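Local coordinates for protein glycerol-3-phosphate dehydrogenase [NAD(+)] 1 (PDB 4FGW) that reduces dihydroxyacetone phosphate to sn-glycerol 3-phosphate with NADH, driving the glycerol accumulation by which yeast withstands hyperosmotic stress, at residues G177-A182 with T196-H201; I232-G237 with P285-E290. One frame throughout, in Å; residues are numbered along the deposited sequence.

Contact 1. Residues G177-A182 with T196-H201; sequences GALSGA and TTVAYH
A178 and A199 face each other as a hydrogen-bonded pair of two antiparallel strands: A178 N bonds A199 O and A199 N bonds A178 O, both at 2.8 Å. Two residues on, S180 and T197 repeat the exchange, S180 N to T197 O and T197 N to S180 O, both at 2.9 Å. Between these pairs L179 and V198 form the non-hydrogen-bonded pair, their CA atoms 4.4 Å apart. L179 CA also makes a CA-H...O contact of 3.4 Å with T197 O. A first torsion of -175° swings L179 CG out over V198 and T196, and its two methyls divide between them: CD1 rests on V198 CG2 at 3.8 Å, while CD2 ends 3.6 Å from T196 OG1, the side chains of L179 and T196 crossing at about a right angle. At the far end Y200 turns the edge of its ring, at CD1, to the backbone N of G177. The hydroxyl of T197 leans at most weakly on S180 O; its stronger partner is the backbone N of A297. Strand 146-149 continues the sheet beyond G177 and L179, with I148 against L179, V198 and Y200, while I238 of helix 235-257 covers A178 and A199 on the other face. This is where the Rossmann-type sheet, parallel up to strand 175-180, reverses direction. L179 packs near W45 of the probable NAD site. The pairing is thus carried by buried backbone amides satisfying one another, with L179 and V198 packed on one face and the alanines on the other, and it probably helps hold G181, next after the strand, whose O bonds NZ of K152, a residue that probably binds the substrate.

Contact 2. Residues I232-G237 with P285-E290; sequences IEDVAG and PESREE
D234 reaches across to S287 and R288 from the N-cap of helix 235-257, so that one carboxylate both caps a helix and holds the link between helices 261-283 and 289-294. Its CB points toward segment 285-290, and CG, anti to the backbone N (chi1 -167°), comes within 3.4 Å of S287 OG. OD1 turns back to its own helix and takes the capping bond from G237 N at 2.9 Å, the N-H arriving from well above the carboxylate plane. OD2 serves the link: R288 N bonds it at 2.8 Å from above the plane, and S287 OG donates to its syn lone pair at 2.9 Å, a side that also brings the hydroxyl within 3.1 Å of OD1. T291 OG1, further along the chain, also bonds OD2, while Y292 OH bonds S287 OG, so the serine is itself held by a second-shell hydroxyl. The first helical turn, through the partial positive charge of its N-H groups, probably helps stabilise the buried carboxylate. With an alanine here, G237 N is likely to lose its cap, and S287 OG, R288 N and T291 OG1 their shared acceptor, letting the link drift from the helix start. The R288 guanidinium leads away from D234, with a long, charge-only contact to E290; the R288 side chain comes nearest D234 at CB, 4.0 Å from OD2.

Contact 1 closes before contact 2 opens along the chain, and their centres lie 11 Å apart. Strand 227-232 joins them: it is the outermost strand of the eight-stranded sheet within this chain and pairs with strand 194-199, V198 O lying 2.8 Å from I232 N and Y200 N 2.9 Å from I232 O, both probable hydrogen bonds. Contact 1 joins the last parallel strand of the nucleotide-binding, N-terminal part to the reversed one, one strand in from that edge. After E233 and the N-cap D234 of contact 2, the chain enters helix 235-257 of the C-terminal part, which carries K245, the probable proton acceptor.

Contact 1. Residues G177-A182 with T196-H201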
ATOM      1  N   GLY A 177       0.790 -21.909  14.262  1.00 58.73           N
ATOM      2  CA  GLY A 177       0.659 -20.912  13.211  1.00 56.15           C
ATOM      3  C   GLY A 177       0.550 -19.512  13.778  1.00 59.39           C
ATOM      4  O   GLY A 177       0.780 -19.304  14.973  1.00 60.44           O
ATOM      5  N   ALA A 178       0.195 -18.535  12.934  1.00 54.28           N
ATOM      6  CA  ALA A 178       0.066 -17.145  13.378  1.00 51.52           C
ATOM      7  C   ALA A 178      -1.182 -16.444  12.852  1.00 50.81           C
ATOM      8  O   ALA A 178      -1.740 -16.863  11.844  1.00 49.55           O
ATOM      9  CB  ALA A 178       1.317 -16.354  13.020  1.00 51.66           C
ATOM     10  N   LEU A 179      -1.648 -15.418  13.584  1.00 46.02           N
ATOM     11  CA  LEU A 179      -2.779 -14.558  13.237  1.00 43.93           C
ATOM     12  C   LEU A 179      -2.262 -13.117  13.311  1.00 47.44           C
ATOM     13  O   LEU A 179      -1.791 -12.688  14.368  1.00 45.78           O
ATOM     14  CB  LEU A 179      -3.974 -14.770  14.196  1.00 44.40           C
ATOM     15  CG  LEU A 179      -5.280 -14.011  13.876  1.00 46.56           C
ATOM     16  CD1 LEU A 179      -6.483 -14.801  14.283  1.00 47.16           C
ATOM     17  CD2 LEU A 179      -5.317 -12.626  14.551  1.00 47.13           C
ATOM     18  N   SER A 180      -2.318 -12.390  12.173  1.00 45.15           N
ATOM     19  CA  SER A 180      -1.864 -10.992  12.063  1.00 43.65           C
ATOM     20  C   SER A 180      -2.548 -10.278  10.895  1.00 45.33           C
ATOM     21  O   SER A 180      -2.759 -10.869   9.849  1.00 44.92           O
ATOM     22  CB  SER A 180      -0.345 -10.937  11.906  1.00 46.88           C
ATOM     23  OG  SER A 180       0.187  -9.650  12.171  1.00 52.41           O
ATOM     24  N   GLY A 181      -2.891  -9.016  11.088  1.00 41.29           N
ATOM     25  CA  GLY A 181      -3.526  -8.207  10.052  1.00 38.77           C
ATOM     26  C   GLY A 181      -3.637  -6.752  10.439  1.00 40.33           C
ATOM     27  O   GLY A 181      -3.214  -6.372  11.530  1.00 38.97           O
ATOM     28  N   ALA A 182      -4.176  -5.914   9.534  1.00 37.43           N
ATOM     29  CA  ALA A 182      -4.408  -4.493   9.802  1.00 36.40           C
ATOM     30  C   ALA A 182      -5.672  -4.399  10.695  1.00 42.69           C
ATOM     31  O   ALA A 182      -6.810  -4.310  10.220  1.00 42.49           O
ATOM     32  CB  ALA A 182      -4.600  -3.742   8.493  1.00 35.97           C
ATOM     33  N   THR A 196      -7.958  -9.887   8.759  1.00 40.22           N
ATOM     34  CA  THR A 196      -6.789 -10.550   9.315  1.00 40.27           C
ATOM     35  C   THR A 196      -6.358 -11.706   8.432  1.00 43.46           C
ATOM     36  O   THR A 196      -7.176 -12.290   7.709  1.00 41.61           O
ATOM     37  CB  THR A 196      -6.945 -10.944  10.808  1.00 46.80           C
ATOM     38  OG1 THR A 196      -5.650 -10.944  11.399  1.00 44.24           O
ATOM     39  CG2 THR A 196      -7.586 -12.325  11.011  1.00 46.84           C
ATOM     40  N   THR A 197      -5.064 -12.041   8.524  1.00 40.89           N
ATOM     41  CA  THR A 197      -4.486 -13.206   7.877  1.00 41.30           C
ATOM     42  C   THR A 197      -4.234 -14.208   9.002  1.00 46.42           C
ATOM     43  O   THR A 197      -3.819 -13.824  10.102  1.00 44.29           O
ATOM     44  CB  THR A 197      -3.156 -12.891   7.179  1.00 44.35           C
ATOM     45  OG1 THR A 197      -3.179 -11.594   6.590  1.00 42.09           O
ATOM     46  CG2 THR A 197      -2.790 -13.940   6.149  1.00 41.96           C
ATOM     47  N   VAL A 198      -4.532 -15.484   8.720  1.00 45.53           N
ATOM     48  CA  VAL A 198      -4.237 -16.615   9.581  1.00 47.50           C
ATOM     49  C   VAL A 198      -3.307 -17.499   8.747  1.00 53.42           C
ATOM     50  O   VAL A 198      -3.660 -17.885   7.630  1.00 53.42           O
ATOM     51  CB  VAL A 198      -5.484 -17.386  10.105  1.00 52.22           C
ATOM     52  CG1 VAL A 198      -5.060 -18.574  10.974  1.00 54.21           C
ATOM     53  CG2 VAL A 198      -6.409 -16.468  10.892  1.00 50.72           C
ATOM     54  N   ALA A 199      -2.100 -17.772   9.266  1.00 51.19           N
ATOM     55  CA  ALA A 199      -1.124 -18.622   8.585  1.00 52.13           C
ATOM     56  C   ALA A 199      -0.846 -19.866   9.393  1.00 60.34           C
ATOM     57  O   ALA A 199      -0.678 -19.787  10.607  1.00 60.96           O
ATOM     58  CB  ALA A 199       0.154 -17.860   8.317  1.00 51.47           C
ATOM     59  N   TYR A 200      -0.818 -21.026   8.727  1.00 59.74           N
ATOM     60  CA  TYR A 200      -0.586 -22.318   9.379  1.00 62.30           C
ATOM     61  C   TYR A 200      -0.111 -23.342   8.356  1.00 69.09           C
ATOM     62  O   TYR A 200      -0.753 -23.532   7.318  1.00 67.56           O
ATOM     63  CB  TYR A 200      -1.889 -22.791  10.059  1.00 63.40           C
ATOM     64  CG  TYR A 200      -1.818 -24.111  10.791  1.00 67.69           C
ATOM     65  CD1 TYR A 200      -1.390 -24.174  12.115  1.00 70.22           C
ATOM     66  CD2 TYR A 200      -2.275 -25.285  10.197  1.00 70.76           C
ATOM     67  CE1 TYR A 200      -1.360 -25.383  12.807  1.00 74.07           C
ATOM     68  CE2 TYR A 200      -2.253 -26.499  10.881  1.00 74.63           C
ATOM     69  CZ  TYR A 200      -1.790 -26.545  12.185  1.00 81.78           C
ATOM     70  OH  TYR A 200      -1.764 -27.744  12.857  1.00 85.12           O
ATOM     71  N   HIS A 201       1.025 -23.984   8.643  1.00 69.32           N
ATOM     72  CA  HIS A 201       1.557 -25.048   7.798  1.00 72.63           C
ATOM     73  C   HIS A 201       0.933 -26.332   8.305  1.00 79.03           C
ATOM     74  O   HIS A 201       1.080 -26.653   9.491  1.00 79.67           O
ATOM     75  CB  HIS A 201       3.093 -25.145   7.895  1.00 75.60           C
ATOM     76  CG  HIS A 201       3.819 -24.007   7.248  1.00 77.47           C
ATOM     77  ND1 HIS A 201       4.522 -23.079   8.001  1.00 78.07           N
ATOM     78  CD2 HIS A 201       3.931 -23.681   5.938  1.00 79.18           C
ATOM     79  CE1 HIS A 201       5.037 -22.224   7.132  1.00 76.43           C
ATOM     80  NE2 HIS A 201       4.703 -22.541   5.877  1.00 77.33           N
TER

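Contact 2. Residues I232-G237 with P285-E290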
ATOM      1  N   ILE A 232      -3.692 -18.876   4.995  1.00 56.14           N
ATOM      2  CA  ILE A 232      -2.538 -19.237   4.162  1.00 56.76           C
ATOM      3  C   ILE A 232      -1.584 -20.168   4.927  1.00 63.76           C
ATOM      4  O   ILE A 232      -1.875 -20.542   6.065  1.00 65.45           O
ATOM      5  CB  ILE A 232      -1.820 -17.970   3.587  1.00 56.98           C
ATOM      6  CG1 ILE A 232      -1.255 -17.060   4.707  1.00 55.13           C
ATOM      7  CG2 ILE A 232      -2.733 -17.200   2.617  1.00 55.14           C
ATOM      8  CD1 ILE A 232      -0.107 -16.165   4.303  1.00 53.50           C
ATOM      9  N   GLU A 233      -0.453 -20.526   4.306  1.00 61.27           N
ATOM     10  CA  GLU A 233       0.578 -21.386   4.894  1.00 63.33           C
ATOM     11  C   GLU A 233       1.735 -20.579   5.485  1.00 66.17           C
ATOM     12  O   GLU A 233       2.243 -20.931   6.546  1.00 66.87           O
ATOM     13  CB  GLU A 233       1.131 -22.361   3.838  1.00 67.42           C
ATOM     14  CG  GLU A 233       0.227 -23.543   3.554  1.00 80.55           C
ATOM     15  CD  GLU A 233       0.977 -24.846   3.367  1.00111.47           C
ATOM     16  OE1 GLU A 233       1.258 -25.199   2.199  1.00119.49           O
ATOM     17  OE2 GLU A 233       1.300 -25.503   4.384  1.00101.63           O
ATOM     18  N   ASP A 234       2.159 -19.511   4.780  1.00 60.55           N
ATOM     19  CA  ASP A 234       3.306 -18.672   5.115  1.00 59.17           C
ATOM     20  C   ASP A 234       3.269 -17.979   6.487  1.00 62.64           C
ATOM     21  O   ASP A 234       2.932 -16.794   6.591  1.00 61.03           O
ATOM     22  CB  ASP A 234       3.636 -17.726   3.941  1.00 59.18           C
ATOM     23  CG  ASP A 234       4.977 -17.013   4.003  1.00 63.17           C
ATOM     24  OD1 ASP A 234       5.791 -17.343   4.894  1.00 63.93           O
ATOM     25  OD2 ASP A 234       5.210 -16.122   3.161  1.00 62.66           O
ATOM     26  N   VAL A 235       3.660 -18.737   7.539  1.00 60.52           N
ATOM     27  CA  VAL A 235       3.757 -18.284   8.932  1.00 58.74           C
ATOM     28  C   VAL A 235       4.883 -17.242   9.063  1.00 64.65           C
ATOM     29  O   VAL A 235       4.720 -16.259   9.784  1.00 62.44           O
ATOM     30  CB  VAL A 235       3.904 -19.475   9.940  1.00 63.33           C
ATOM     31  CG1 VAL A 235       4.177 -18.993  11.361  1.00 62.37           C
ATOM     32  CG2 VAL A 235       2.674 -20.377   9.917  1.00 63.16           C
ATOM     33  N   ALA A 236       6.010 -17.448   8.360  1.00 64.60           N
ATOM     34  CA  ALA A 236       7.152 -16.531   8.391  1.00 65.17           C
ATOM     35  C   ALA A 236       6.812 -15.126   7.834  1.00 67.77           C
ATOM     36  O   ALA A 236       7.079 -14.133   8.516  1.00 67.10           O
ATOM     37  CB  ALA A 236       8.325 -17.137   7.642  1.00 68.91           C
ATOM     38  N   GLY A 237       6.198 -15.070   6.641  1.00 63.58           N
ATOM     39  CA  GLY A 237       5.805 -13.836   5.956  1.00 61.45           C
ATOM     40  C   GLY A 237       4.921 -12.921   6.778  1.00 65.19           C
ATOM     41  O   GLY A 237       5.260 -11.749   6.973  1.00 64.11           O
ATOM     42  N   PRO A 285      13.656 -17.873   3.542  1.00 93.80           N
ATOM     43  CA  PRO A 285      13.463 -18.262   2.151  1.00 94.26           C
ATOM     44  C   PRO A 285      12.264 -19.122   1.819  1.00100.93           C
ATOM     45  O   PRO A 285      11.966 -19.218   0.649  1.00104.72           O
ATOM     46  CB  PRO A 285      14.738 -19.049   1.842  1.00100.05           C
ATOM     47  CG  PRO A 285      15.660 -18.777   2.983  1.00107.43           C
ATOM     48  CD  PRO A 285      14.787 -18.580   4.142  1.00100.38           C
ATOM     49  N   GLU A 286      11.604 -19.752   2.767  1.00 94.73           N
ATOM     50  CA  GLU A 286      10.408 -20.483   2.405  1.00 92.07           C
ATOM     51  C   GLU A 286       9.212 -19.534   2.361  1.00 88.55           C
ATOM     52  O   GLU A 286       8.066 -19.945   2.288  1.00 86.85           O
ATOM     53  CB  GLU A 286      10.158 -21.613   3.379  1.00 95.90           C
ATOM     54  CG  GLU A 286      11.198 -22.700   3.319  1.00106.23           C
ATOM     55  CD  GLU A 286      11.000 -23.638   2.158  1.00130.13           C
ATOM     56  OE1 GLU A 286      10.443 -24.726   2.375  1.00135.93           O
ATOM     57  OE2 GLU A 286      11.412 -23.300   1.033  1.00115.17           O
ATOM     58  N   SER A 287       9.497 -18.249   2.403  1.00 80.23           N
ATOM     59  CA  SER A 287       8.464 -17.248   2.446  1.00 74.47           C
ATOM     60  C   SER A 287       8.042 -16.846   1.059  1.00 75.49           C
ATOM     61  O   SER A 287       8.883 -16.664   0.200  1.00 76.65           O
ATOM     62  CB  SER A 287       8.991 -16.033   3.159  1.00 75.23           C
ATOM     63  OG  SER A 287       7.949 -15.366   3.774  1.00 78.73           O
ATOM     64  N   ARG A 288       6.740 -16.677   0.847  1.00 67.82           N
ATOM     65  CA  ARG A 288       6.249 -16.346  -0.482  1.00 65.54           C
ATOM     66  C   ARG A 288       6.133 -14.840  -0.611  1.00 64.95           C
ATOM     67  O   ARG A 288       5.644 -14.195   0.313  1.00 61.44           O
ATOM     68  CB  ARG A 288       4.884 -17.015  -0.715  1.00 64.25           C
ATOM     69  CG  ARG A 288       4.938 -18.542  -0.645  1.00 75.41           C
ATOM     70  CD  ARG A 288       3.615 -19.192  -0.988  1.00 83.50           C
ATOM     71  NE  ARG A 288       3.336 -19.140  -2.425  1.00 90.56           N
ATOM     72  CZ  ARG A 288       2.267 -18.561  -2.961  1.00 97.41           C
ATOM     73  NH1 ARG A 288       1.352 -17.986  -2.187  1.00 79.18           N
ATOM     74  NH2 ARG A 288       2.096 -18.563  -4.277  1.00 82.26           N
ATOM     75  N   GLU A 289       6.578 -14.274  -1.757  1.00 62.35           N
ATOM     76  CA  GLU A 289       6.473 -12.836  -2.060  1.00 59.86           C
ATOM     77  C   GLU A 289       5.019 -12.391  -1.970  1.00 59.04           C
ATOM     78  O   GLU A 289       4.743 -11.301  -1.476  1.00 57.21           O
ATOM     79  CB  GLU A 289       6.981 -12.540  -3.480  1.00 63.35           C
ATOM     80  CG  GLU A 289       8.474 -12.327  -3.571  1.00 78.90           C
ATOM     81  CD  GLU A 289       8.996 -11.725  -4.863  1.00110.06           C
ATOM     82  OE1 GLU A 289       8.621 -10.572  -5.183  1.00100.15           O
ATOM     83  OE2 GLU A 289       9.839 -12.381  -5.517  1.00111.17           O
ATOM     84  N   GLU A 290       4.099 -13.266  -2.433  1.00 54.86           N
ATOM     85  CA  GLU A 290       2.647 -13.125  -2.487  1.00 52.57           C
ATOM     86  C   GLU A 290       2.047 -12.674  -1.174  1.00 55.03           C
ATOM     87  O   GLU A 290       1.222 -11.770  -1.167  1.00 53.83           O
ATOM     88  CB  GLU A 290       1.998 -14.445  -2.952  1.00 55.57           C
ATOM     89  CG  GLU A 290       2.134 -14.713  -4.446  1.00 62.78           C
ATOM     90  CD  GLU A 290       3.444 -15.314  -4.930  1.00 83.07           C
ATOM     91  OE1 GLU A 290       3.541 -15.586  -6.148  1.00 76.09           O
ATOM     92  OE2 GLU A 290       4.367 -15.523  -4.106  1.00 75.35           O
TER